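Local atomic coordinates of outer membrane protein (Bartonella henselae, PDB entry 2FI9), a protein that is of unknown function but belongs to the DUF498/DUF598 family of small alpha/beta proteins. Residues R15-F26 and T103-L114; I37-Y45 and D58-I69. One frame throughout, in Å; residues are numbered along the deposited sequence.

Interaction 1 of 2, residues R15-F26 and T103-L114; sequences RAPIDAYGNGGF and TGAAVRTFNVLL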
loop_
_atom_site.group_PDB
_atom_site.type_symbol
_atom_site.label_atom_id
_atom_site.label_comp_id
_atom_site.label_asym_id
_atom_site.label_seq_id
_atom_site.Cartn_x
_atom_site.Cartn_y
_atom_site.Cartn_z
ATOM N N ARG A 15 -5.185 8.518 -5.940
ATOM C CA ARG A 15 -3.992 8.542 -5.083
ATOM C C ARG A 15 -3.666 9.970 -4.658
ATOM O O ARG A 15 -3.940 10.908 -5.394
ATOM C CB ARG A 15 -2.804 7.953 -5.825
ATOM C CG ARG A 15 -2.896 6.451 -5.999
ATOM C CD ARG A 15 -1.963 5.958 -7.076
ATOM N NE ARG A 15 -2.335 6.476 -8.395
ATOM C CZ ARG A 15 -1.639 6.240 -9.502
ATOM N NH1 ARG A 15 -0.529 5.497 -9.454
ATOM N NH2 ARG A 15 -2.054 6.741 -10.657
ATOM N N ALA A 16 -3.069 10.121 -3.482
ATOM C CA ALA A 16 -2.598 11.420 -2.982
ATOM C C ALA A 16 -1.330 11.157 -2.186
ATOM O O ALA A 16 -1.158 10.061 -1.679
ATOM C CB ALA A 16 -3.651 12.054 -2.078
ATOM N N PRO A 17 -0.442 12.159 -2.050
ATOM C CA PRO A 17 0.668 11.891 -1.121
ATOM C C PRO A 17 0.135 11.568 0.276
ATOM O O PRO A 17 -0.903 12.110 0.685
ATOM C CB PRO A 17 1.453 13.209 -1.092
ATOM C CG PRO A 17 0.985 13.988 -2.279
ATOM C CD PRO A 17 -0.354 13.472 -2.698
ATOM N N ILE A 18 0.826 10.681 0.980
ATOM C CA ILE A 18 0.500 10.375 2.368
ATOM C C ILE A 18 1.336 11.327 3.225
ATOM O O ILE A 18 2.571 11.217 3.267
ATOM C CB ILE A 18 0.790 8.884 2.714
ATOM C CG1 ILE A 18 0.030 7.927 1.789
ATOM C CG2 ILE A 18 0.490 8.579 4.190
ATOM C CD1 ILE A 18 -1.436 8.235 1.571
ATOM N N ASP A 19 0.652 12.256 3.890
ATOM C CA ASP A 19 1.307 13.344 4.625
ATOM C C ASP A 19 1.834 12.960 6.010
ATOM O O ASP A 19 2.665 13.674 6.566
ATOM C CB ASP A 19 0.376 14.559 4.717
ATOM C CG ASP A 19 -0.032 15.066 3.349
ATOM O OD1 ASP A 19 0.814 15.042 2.432
ATOM O OD2 ASP A 19 -1.194 15.472 3.177
ATOM N N ALA A 20 1.347 11.848 6.560
ATOM C CA ALA A 20 1.771 11.390 7.881
ATOM C C ALA A 20 1.393 9.936 8.096
ATOM O O ALA A 20 0.468 9.426 7.457
ATOM C CB ALA A 20 1.173 12.254 8.976
ATOM N N TYR A 21 2.145 9.272 8.974
ATOM C CA TYR A 21 1.817 7.936 9.455
ATOM C C TYR A 21 2.138 7.936 10.950
ATOM O O TYR A 21 2.700 8.910 11.478
ATOM C CB TYR A 21 2.618 6.860 8.702
ATOM C CG TYR A 21 4.121 6.972 8.870
ATOM C CD1 TYR A 21 4.788 6.213 9.822
ATOM C CD2 TYR A 21 4.872 7.851 8.082
ATOM C CE1 TYR A 21 6.176 6.319 9.997
ATOM C CE2 TYR A 21 6.256 7.962 8.248
ATOM C CZ TYR A 21 6.892 7.201 9.199
ATOM O OH TYR A 21 8.255 7.292 9.367
ATOM N N GLY A 22 1.791 6.848 11.628
ATOM C CA GLY A 22 1.877 6.799 13.086
ATOM C C GLY A 22 0.489 6.891 13.672
ATOM O O GLY A 22 -0.483 7.219 12.961
ATOM N N ASN A 23 0.386 6.611 14.968
ATOM C CA ASN A 23 -0.855 6.785 15.713
ATOM C C ASN A 23 -1.984 5.909 15.170
ATOM O O ASN A 23 -3.161 6.305 15.163
ATOM C CB ASN A 23 -1.270 8.266 15.735
ATOM C CG ASN A 23 -2.443 8.535 16.676
ATOM O OD1 ASN A 23 -2.522 7.961 17.767
ATOM N ND2 ASN A 23 -3.361 9.410 16.256
ATOM N N GLY A 24 -1.610 4.722 14.706
ATOM C CA GLY A 24 -2.550 3.744 14.182
ATOM C C GLY A 24 -3.253 4.203 12.912
ATOM O O GLY A 24 -4.297 3.659 12.541
ATOM N N GLY A 25 -2.695 5.197 12.233
ATOM C CA GLY A 25 -3.288 5.601 10.980
ATOM C C GLY A 25 -2.439 6.437 10.051
ATOM O O GLY A 25 -1.198 6.392 10.071
ATOM N N PHE A 26 -3.138 7.220 9.238
ATOM C CA PHE A 26 -2.515 7.990 8.177
ATOM C C PHE A 26 -3.229 9.308 8.012
ATOM O O PHE A 26 -4.428 9.433 8.325
ATOM C CB PHE A 26 -2.544 7.204 6.856
ATOM C CG PHE A 26 -1.778 5.916 6.915
ATOM C CD1 PHE A 26 -0.385 5.902 6.784
ATOM C CD2 PHE A 26 -2.446 4.713 7.137
ATOM C CE1 PHE A 26 0.338 4.696 6.856
ATOM C CE2 PHE A 26 -1.750 3.523 7.217
ATOM C CZ PHE A 26 -0.341 3.506 7.086
ATOM N N THR A 103 6.555 0.447 7.136
ATOM C CA THR A 103 5.474 1.351 6.732
ATOM C C THR A 103 6.020 2.754 6.462
ATOM O O THR A 103 5.640 3.383 5.479
ATOM C CB THR A 103 4.313 1.344 7.743
ATOM O OG1 THR A 103 3.634 0.093 7.640
ATOM C CG2 THR A 103 3.274 2.497 7.462
ATOM N N GLY A 104 6.942 3.217 7.303
ATOM C CA GLY A 104 7.558 4.549 7.116
ATOM C C GLY A 104 8.245 4.669 5.762
ATOM O O GLY A 104 8.007 5.609 5.015
ATOM N N ALA A 105 9.075 3.674 5.446
ATOM C CA ALA A 105 9.810 3.622 4.191
ATOM C C ALA A 105 8.850 3.548 3.019
ATOM O O ALA A 105 9.075 4.197 2.006
ATOM C CB ALA A 105 10.757 2.419 4.176
ATOM N N ALA A 106 7.792 2.756 3.147
ATOM C CA ALA A 106 6.845 2.612 2.044
ATOM C C ALA A 106 6.134 3.948 1.763
ATOM O O ALA A 106 5.952 4.347 0.595
ATOM C CB ALA A 106 5.854 1.510 2.343
ATOM N N VAL A 107 5.739 4.651 2.825
ATOM C CA VAL A 107 5.114 5.971 2.659
ATOM C C VAL A 107 6.033 6.907 1.871
ATOM O O VAL A 107 5.598 7.544 0.892
ATOM C CB VAL A 107 4.746 6.637 4.025
ATOM C CG1 VAL A 107 4.441 8.152 3.858
ATOM C CG2 VAL A 107 3.588 5.884 4.710
ATOM N N ARG A 108 7.298 6.987 2.289
ATOM C CA ARG A 108 8.233 7.938 1.700
ATOM C C ARG A 108 8.507 7.602 0.249
ATOM O O ARG A 108 8.557 8.500 -0.587
ATOM C CB ARG A 108 9.535 7.979 2.493
ATOM C CG ARG A 108 9.383 8.646 3.847
ATOM C CD ARG A 108 10.713 8.743 4.573
ATOM N NE ARG A 108 11.243 7.435 4.977
ATOM C CZ ARG A 108 11.025 6.860 6.161
ATOM N NH1 ARG A 108 10.266 7.459 7.073
ATOM N NH2 ARG A 108 11.567 5.684 6.431
ATOM N N THR A 109 8.623 6.304 -0.039
ATOM C CA THR A 109 8.875 5.796 -1.386
ATOM C C THR A 109 7.652 5.963 -2.275
ATOM O O THR A 109 7.786 6.369 -3.430
ATOM C CB THR A 109 9.296 4.294 -1.393
ATOM O OG1 THR A 109 10.426 4.092 -0.538
ATOM C CG2 THR A 109 9.668 3.847 -2.788
ATOM N N PHE A 110 6.471 5.630 -1.747
ATOM C CA PHE A 110 5.212 5.894 -2.457
ATOM C C PHE A 110 5.086 7.358 -2.886
ATOM O O PHE A 110 4.755 7.643 -4.037
ATOM C CB PHE A 110 3.998 5.518 -1.609
ATOM C CG PHE A 110 2.681 5.850 -2.263
ATOM C CD1 PHE A 110 2.197 5.068 -3.312
ATOM C CD2 PHE A 110 1.936 6.969 -1.859
ATOM C CE1 PHE A 110 0.987 5.368 -3.933
ATOM C CE2 PHE A 110 0.697 7.284 -2.488
ATOM C CZ PHE A 110 0.226 6.487 -3.523
ATOM N N ASN A 111 5.336 8.277 -1.955
ATOM C CA ASN A 111 5.206 9.703 -2.242
ATOM C C ASN A 111 6.106 10.116 -3.393
ATOM O O ASN A 111 5.669 10.831 -4.299
ATOM C CB ASN A 111 5.499 10.540 -0.992
ATOM C CG ASN A 111 4.379 10.474 0.029
ATOM O OD1 ASN A 111 3.295 9.962 -0.249
ATOM N ND2 ASN A 111 4.626 11.017 1.213
ATOM N N VAL A 112 7.352 9.634 -3.362
ATOM C CA VAL A 112 8.346 9.996 -4.361
ATOM C C VAL A 112 7.926 9.470 -5.735
ATOM O O VAL A 112 7.877 10.234 -6.709
ATOM C CB VAL A 112 9.763 9.491 -3.960
ATOM C CG1 VAL A 112 10.686 9.441 -5.175
ATOM C CG2 VAL A 112 10.356 10.389 -2.865
ATOM N N LEU A 113 7.582 8.188 -5.804
ATOM C CA LEU A 113 7.166 7.574 -7.059
ATOM C C LEU A 113 5.862 8.160 -7.600
ATOM O O LEU A 113 5.696 8.316 -8.822
ATOM C CB LEU A 113 7.034 6.058 -6.905
ATOM C CG LEU A 113 8.317 5.277 -6.614
ATOM C CD1 LEU A 113 7.949 3.842 -6.351
ATOM C CD2 LEU A 113 9.280 5.372 -7.788
ATOM N N LEU A 114 4.943 8.487 -6.695
ATOM C CA LEU A 114 3.702 9.169 -7.083
ATOM C C LEU A 114 3.982 10.519 -7.768
ATOM O O LEU A 114 3.411 10.833 -8.822
ATOM C CB LEU A 114 2.781 9.350 -5.867
ATOM C CG LEU A 114 1.415 9.951 -6.209
ATOM C CD1 LEU A 114 0.617 9.004 -7.117
ATOM C CD2 LEU A 114 0.664 10.262 -4.932
#
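Asn111, on helix 103-115, grips the backbone of Ile18 at both ends of its carboxamide. OD1 accepts from Ile18 N at 2.9 Å, the donor tilted from the carbonyl plane, while ND2 gives an almost straight bond to Ile18 O (N-H...O 174°). The amide thus reads the peptide edge much as a neighbouring strand would, and the paired bonds fix its rotation. Ile18 opens a beta hairpin, strands 18-22 and 25-28 joined by a type I' turn.

Further along, Tyr21 makes a CH-pi contact: Gly104 CA lies over the ring face, 3.8 Å from its centroid, and with no side chain at Gly104 the ring can settle right onto the helix. Its OH receives a weak bond from Arg108 NH1.

Apolar contacts fill in along the whole helix. Val107 uses both branches, CG1 against Ile18 CB (3.9 Å) and CG2 touching Tyr21 and Phe26. Thr103 CG2 meets the Phe26 ring at its edge, and Leu114 spreads CD1 onto Arg15 CB and CD2 onto Ala16 C.

The strand 18-22 runs nearly antiparallel to the helix; beneath both, Ile18, Phe26 and Phe110 rest on strand 36-40, and Phe110 also on strands 71-75 and 120-124.

Interaction 2 of 2, residues I37-Y45 and D58-I69; sequences IICIPSGIY and DISRVLEESDQI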
loop_
_atom_site.group_PDB
_atom_site.type_symbol
_atom_site.label_atom_id
_atom_site.label_comp_id
_atom_site.label_asym_id
_atom_site.label_seq_id
_atom_site.Cartn_x
_atom_site.Cartn_y
_atom_site.Cartn_z
ATOM N N ILE A 37 -4.288 1.074 5.123
ATOM C CA ILE A 37 -4.856 1.571 3.865
ATOM C C ILE A 37 -4.199 0.929 2.659
ATOM O O ILE A 37 -3.048 0.466 2.714
ATOM C CB ILE A 37 -4.777 3.129 3.734
ATOM C CG1 ILE A 37 -3.330 3.631 3.852
ATOM C CG2 ILE A 37 -5.674 3.786 4.759
ATOM C CD1 ILE A 37 -3.152 5.093 3.429
ATOM N N ILE A 38 -4.951 0.883 1.578
ATOM C CA ILE A 38 -4.408 0.548 0.283
ATOM C C ILE A 38 -4.628 1.767 -0.650
ATOM O O ILE A 38 -5.675 2.392 -0.611
ATOM C CB ILE A 38 -5.040 -0.752 -0.246
ATOM C CG1 ILE A 38 -4.142 -1.395 -1.292
ATOM C CG2 ILE A 38 -6.457 -0.538 -0.777
ATOM C CD1 ILE A 38 -4.487 -2.847 -1.518
ATOM N N CYS A 39 -3.612 2.112 -1.431
ATOM C CA CYS A 39 -3.624 3.293 -2.270
ATOM C C CYS A 39 -3.420 2.819 -3.682
ATOM O O CYS A 39 -2.350 2.326 -4.029
ATOM C CB CYS A 39 -2.472 4.228 -1.890
ATOM S SG CYS A 39 -2.407 4.664 -0.146
ATOM N N ILE A 40 -4.457 2.932 -4.493
ATOM C CA ILE A 40 -4.422 2.406 -5.854
ATOM C C ILE A 40 -5.011 3.474 -6.797
ATOM O O ILE A 40 -5.552 4.476 -6.323
ATOM C CB ILE A 40 -5.156 1.042 -5.931
ATOM C CG1 ILE A 40 -6.573 1.170 -5.350
ATOM C CG2 ILE A 40 -4.370 0.001 -5.156
ATOM C CD1 ILE A 40 -7.408 -0.110 -5.437
ATOM N N PRO A 41 -4.835 3.322 -8.122
ATOM C CA PRO A 41 -5.364 4.388 -8.998
ATOM C C PRO A 41 -6.817 4.806 -8.744
ATOM O O PRO A 41 -7.148 5.992 -8.939
ATOM C CB PRO A 41 -5.177 3.802 -10.401
ATOM C CG PRO A 41 -3.936 3.000 -10.247
ATOM C CD PRO A 41 -4.108 2.303 -8.899
ATOM N N SER A 42 -7.675 3.868 -8.320
ATOM C CA SER A 42 -9.108 4.188 -8.090
ATOM C C SER A 42 -9.380 4.863 -6.732
ATOM O O SER A 42 -10.500 5.292 -6.465
ATOM C CB SER A 42 -9.975 2.936 -8.213
ATOM O OG SER A 42 -9.718 2.042 -7.133
ATOM N N GLY A 43 -8.365 4.922 -5.873
ATOM C CA GLY A 43 -8.492 5.657 -4.624
ATOM C C GLY A 43 -7.723 5.100 -3.457
ATOM O O GLY A 43 -6.899 4.191 -3.610
ATOM N N ILE A 44 -8.000 5.658 -2.288
ATOM C CA ILE A 44 -7.428 5.192 -1.036
ATOM C C ILE A 44 -8.559 4.546 -0.254
ATOM O O ILE A 44 -9.570 5.206 0.021
ATOM C CB ILE A 44 -6.839 6.374 -0.227
ATOM C CG1 ILE A 44 -5.798 7.115 -1.077
ATOM C CG2 ILE A 44 -6.211 5.876 1.097
ATOM C CD1 ILE A 44 -5.209 8.369 -0.445
ATOM N N TYR A 45 -8.391 3.275 0.110
ATOM C CA TYR A 45 -9.425 2.504 0.800
ATOM C C TYR A 45 -8.891 1.991 2.133
ATOM O O TYR A 45 -7.722 1.612 2.228
ATOM C CB TYR A 45 -9.809 1.276 -0.026
ATOM C CG TYR A 45 -10.301 1.557 -1.422
ATOM C CD1 TYR A 45 -11.661 1.552 -1.711
ATOM C CD2 TYR A 45 -9.404 1.800 -2.460
ATOM C CE1 TYR A 45 -12.125 1.799 -2.998
ATOM C CE2 TYR A 45 -9.849 2.052 -3.754
ATOM C CZ TYR A 45 -11.214 2.038 -4.013
ATOM O OH TYR A 45 -11.674 2.293 -5.284
ATOM N N ASP A 58 -6.190 -8.881 1.329
ATOM C CA ASP A 58 -5.595 -7.556 1.458
ATOM C C ASP A 58 -5.202 -6.941 0.124
ATOM O O ASP A 58 -5.314 -5.718 -0.057
ATOM C CB ASP A 58 -4.383 -7.587 2.383
ATOM C CG ASP A 58 -4.767 -7.802 3.816
ATOM O OD1 ASP A 58 -5.958 -7.623 4.144
ATOM O OD2 ASP A 58 -3.890 -8.159 4.622
ATOM N N ILE A 59 -4.727 -7.781 -0.792
ATOM C CA ILE A 59 -4.188 -7.287 -2.057
ATOM C C ILE A 59 -5.169 -7.456 -3.235
ATOM O O ILE A 59 -4.846 -7.130 -4.378
ATOM C CB ILE A 59 -2.800 -7.926 -2.392
ATOM C CG1 ILE A 59 -2.931 -9.432 -2.664
ATOM C CG2 ILE A 59 -1.787 -7.649 -1.272
ATOM C CD1 ILE A 59 -1.809 -9.996 -3.536
ATOM N N SER A 60 -6.364 -7.950 -2.939
ATOM C CA SER A 60 -7.367 -8.215 -3.972
ATOM C C SER A 60 -7.687 -7.004 -4.864
ATOM O O SER A 60 -7.854 -7.158 -6.066
ATOM C CB SER A 60 -8.651 -8.772 -3.348
ATOM O OG SER A 60 -9.165 -7.878 -2.377
ATOM N N ARG A 61 -7.735 -5.801 -4.290
ATOM C CA ARG A 61 -8.008 -4.608 -5.098
ATOM C C ARG A 61 -6.850 -4.271 -6.037
ATOM O O ARG A 61 -7.070 -3.757 -7.155
ATOM C CB ARG A 61 -8.338 -3.405 -4.221
ATOM C CG ARG A 61 -9.782 -3.341 -3.775
ATOM C CD ARG A 61 -10.037 -2.021 -3.048
ATOM N NE ARG A 61 -11.400 -1.907 -2.533
ATOM C CZ ARG A 61 -12.450 -1.479 -3.239
ATOM N NH1 ARG A 61 -12.324 -1.125 -4.517
ATOM N NH2 ARG A 61 -13.643 -1.396 -2.662
ATOM N N VAL A 62 -5.627 -4.551 -5.573
ATOM C CA VAL A 62 -4.429 -4.365 -6.381
ATOM C C VAL A 62 -4.464 -5.308 -7.578
ATOM O O VAL A 62 -4.256 -4.880 -8.714
ATOM C CB VAL A 62 -3.143 -4.593 -5.561
ATOM C CG1 VAL A 62 -1.912 -4.624 -6.460
ATOM C CG2 VAL A 62 -2.996 -3.515 -4.543
ATOM N N LEU A 63 -4.744 -6.582 -7.328
ATOM C CA LEU A 63 -4.794 -7.555 -8.404
ATOM C C LEU A 63 -5.855 -7.126 -9.429
ATOM O O LEU A 63 -5.631 -7.174 -10.642
ATOM C CB LEU A 63 -5.085 -8.958 -7.847
ATOM C CG LEU A 63 -3.980 -9.505 -6.912
ATOM C CD1 LEU A 63 -4.392 -10.840 -6.316
ATOM C CD2 LEU A 63 -2.630 -9.652 -7.627
ATOM N N GLU A 64 -7.003 -6.693 -8.930
ATOM C CA GLU A 64 -8.131 -6.342 -9.790
ATOM C C GLU A 64 -7.852 -5.120 -10.675
ATOM O O GLU A 64 -8.434 -4.978 -11.752
ATOM C CB GLU A 64 -9.381 -6.114 -8.930
ATOM C CG GLU A 64 -9.924 -7.407 -8.270
ATOM C CD GLU A 64 -10.884 -7.131 -7.100
ATOM O OE1 GLU A 64 -11.382 -5.987 -6.992
ATOM O OE2 GLU A 64 -11.163 -8.054 -6.300
ATOM N N GLU A 65 -6.967 -4.238 -10.213
ATOM C CA GLU A 65 -6.620 -3.025 -10.951
ATOM C C GLU A 65 -5.218 -3.125 -11.556
ATOM O O GLU A 65 -4.583 -2.104 -11.846
ATOM C CB GLU A 65 -6.701 -1.812 -10.024
ATOM C CG GLU A 65 -8.087 -1.539 -9.515
ATOM C CD GLU A 65 -8.233 -0.159 -8.875
ATOM O OE1 GLU A 65 -7.407 0.759 -9.132
ATOM O OE2 GLU A 65 -9.195 -0.005 -8.104
ATOM N N SER A 66 -4.762 -4.350 -11.790
ATOM C CA SER A 66 -3.364 -4.594 -12.176
ATOM C C SER A 66 -3.016 -3.990 -13.539
ATOM O O SER A 66 -1.861 -3.684 -13.804
ATOM C CB SER A 66 -3.049 -6.085 -12.152
ATOM O OG SER A 66 -3.836 -6.792 -13.097
ATOM N N ASP A 67 -4.020 -3.778 -14.387
ATOM C CA ASP A 67 -3.776 -3.120 -15.668
ATOM C C ASP A 67 -3.217 -1.705 -15.493
ATOM O O ASP A 67 -2.569 -1.190 -16.398
ATOM C CB ASP A 67 -5.036 -3.101 -16.546
ATOM C CG ASP A 67 -5.155 -4.340 -17.454
ATOM O OD1 ASP A 67 -4.157 -5.070 -17.652
ATOM O OD2 ASP A 67 -6.261 -4.567 -18.008
ATOM N N GLN A 68 -3.446 -1.088 -14.329
ATOM C CA GLN A 68 -3.009 0.298 -14.076
ATOM C C GLN A 68 -1.929 0.405 -12.999
ATOM O O GLN A 68 -1.599 1.499 -12.559
ATOM C CB GLN A 68 -4.200 1.188 -13.688
ATOM C CG GLN A 68 -5.082 1.649 -14.856
ATOM C CD GLN A 68 -6.300 0.755 -15.078
ATOM O OE1 GLN A 68 -7.033 0.922 -16.065
ATOM N NE2 GLN A 68 -6.534 -0.185 -14.159
ATOM N N ILE A 69 -1.399 -0.734 -12.574
ATOM C CA ILE A 69 -0.381 -0.789 -11.517
ATOM C C ILE A 69 0.830 -1.547 -12.031
ATOM O O ILE A 69 0.711 -2.717 -12.401
ATOM C CB ILE A 69 -0.938 -1.479 -10.231
ATOM C CG1 ILE A 69 -2.138 -0.679 -9.689
ATOM C CG2 ILE A 69 0.149 -1.623 -9.164
ATOM C CD1 ILE A 69 -2.977 -1.426 -8.670
#
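The carboxylate of Glu65 is gripped by Ser42: Ser42 N reaches the syn lone pair of Glu65 OE1 at 3.2 Å. Ser42 belongs to the type I turn of a beta hairpin, strands 36-40 and 43-47, whose tip docks against helix 60-64 and the turn after it. Tyr45 OH donates to Ser42 OG at 2.7 Å, and Glu65 OE2 faces that hydroxyl at a modelled 2.3 Å, a doubtful distance. An extended Glu65 chain carries both oxygens to the turn.

Beside this network, Arg61 lays its guanidinium flat on the Tyr45 ring, centres 3.7 Å apart and planes at 15°, a cation-pi stack; Arg61 CD adds a CH-pi contact over the same ring.

Below the polar rim, Ile40 turns CG2 to Val62 CG2 and to Ile69 CD1, its CG1 taking the place between backbone N and carbonyl carbon (chi1 53°), which puts CD1 between Arg61 CB and the Glu65 carboxylate. Pro41 CD rests 3.7 Å from Ile69 CG1. Two residues earlier in the strand, Ile38 CD1 sits 3.4 Å from Val62 CG2, tighter than usual for two methyls.

From the N terminus, the chain first lays down 15-26, which waits until helix 103-115 for its partner, so interaction 1 closes a long loop holding most of the protein. Interaction 2 nests inside it: the hairpin of 37-45 is covered by 58-69 after a short excursion. The two contacts lie on opposite sides of the chain's centre and meet at strand 36-40, part of interaction 2. Residues Ile38 and Ile40 turn to the 58-69 side, whereas Ile37 and Cys39 turn to Phe26 and Phe110 of interaction 1. At the strand's end Arg15 packs on Ile40 and Pro41. Together they tie the small antiparallel sheet and helix 103-115 to one face of strand 36-40 and helix 60-64 to the other.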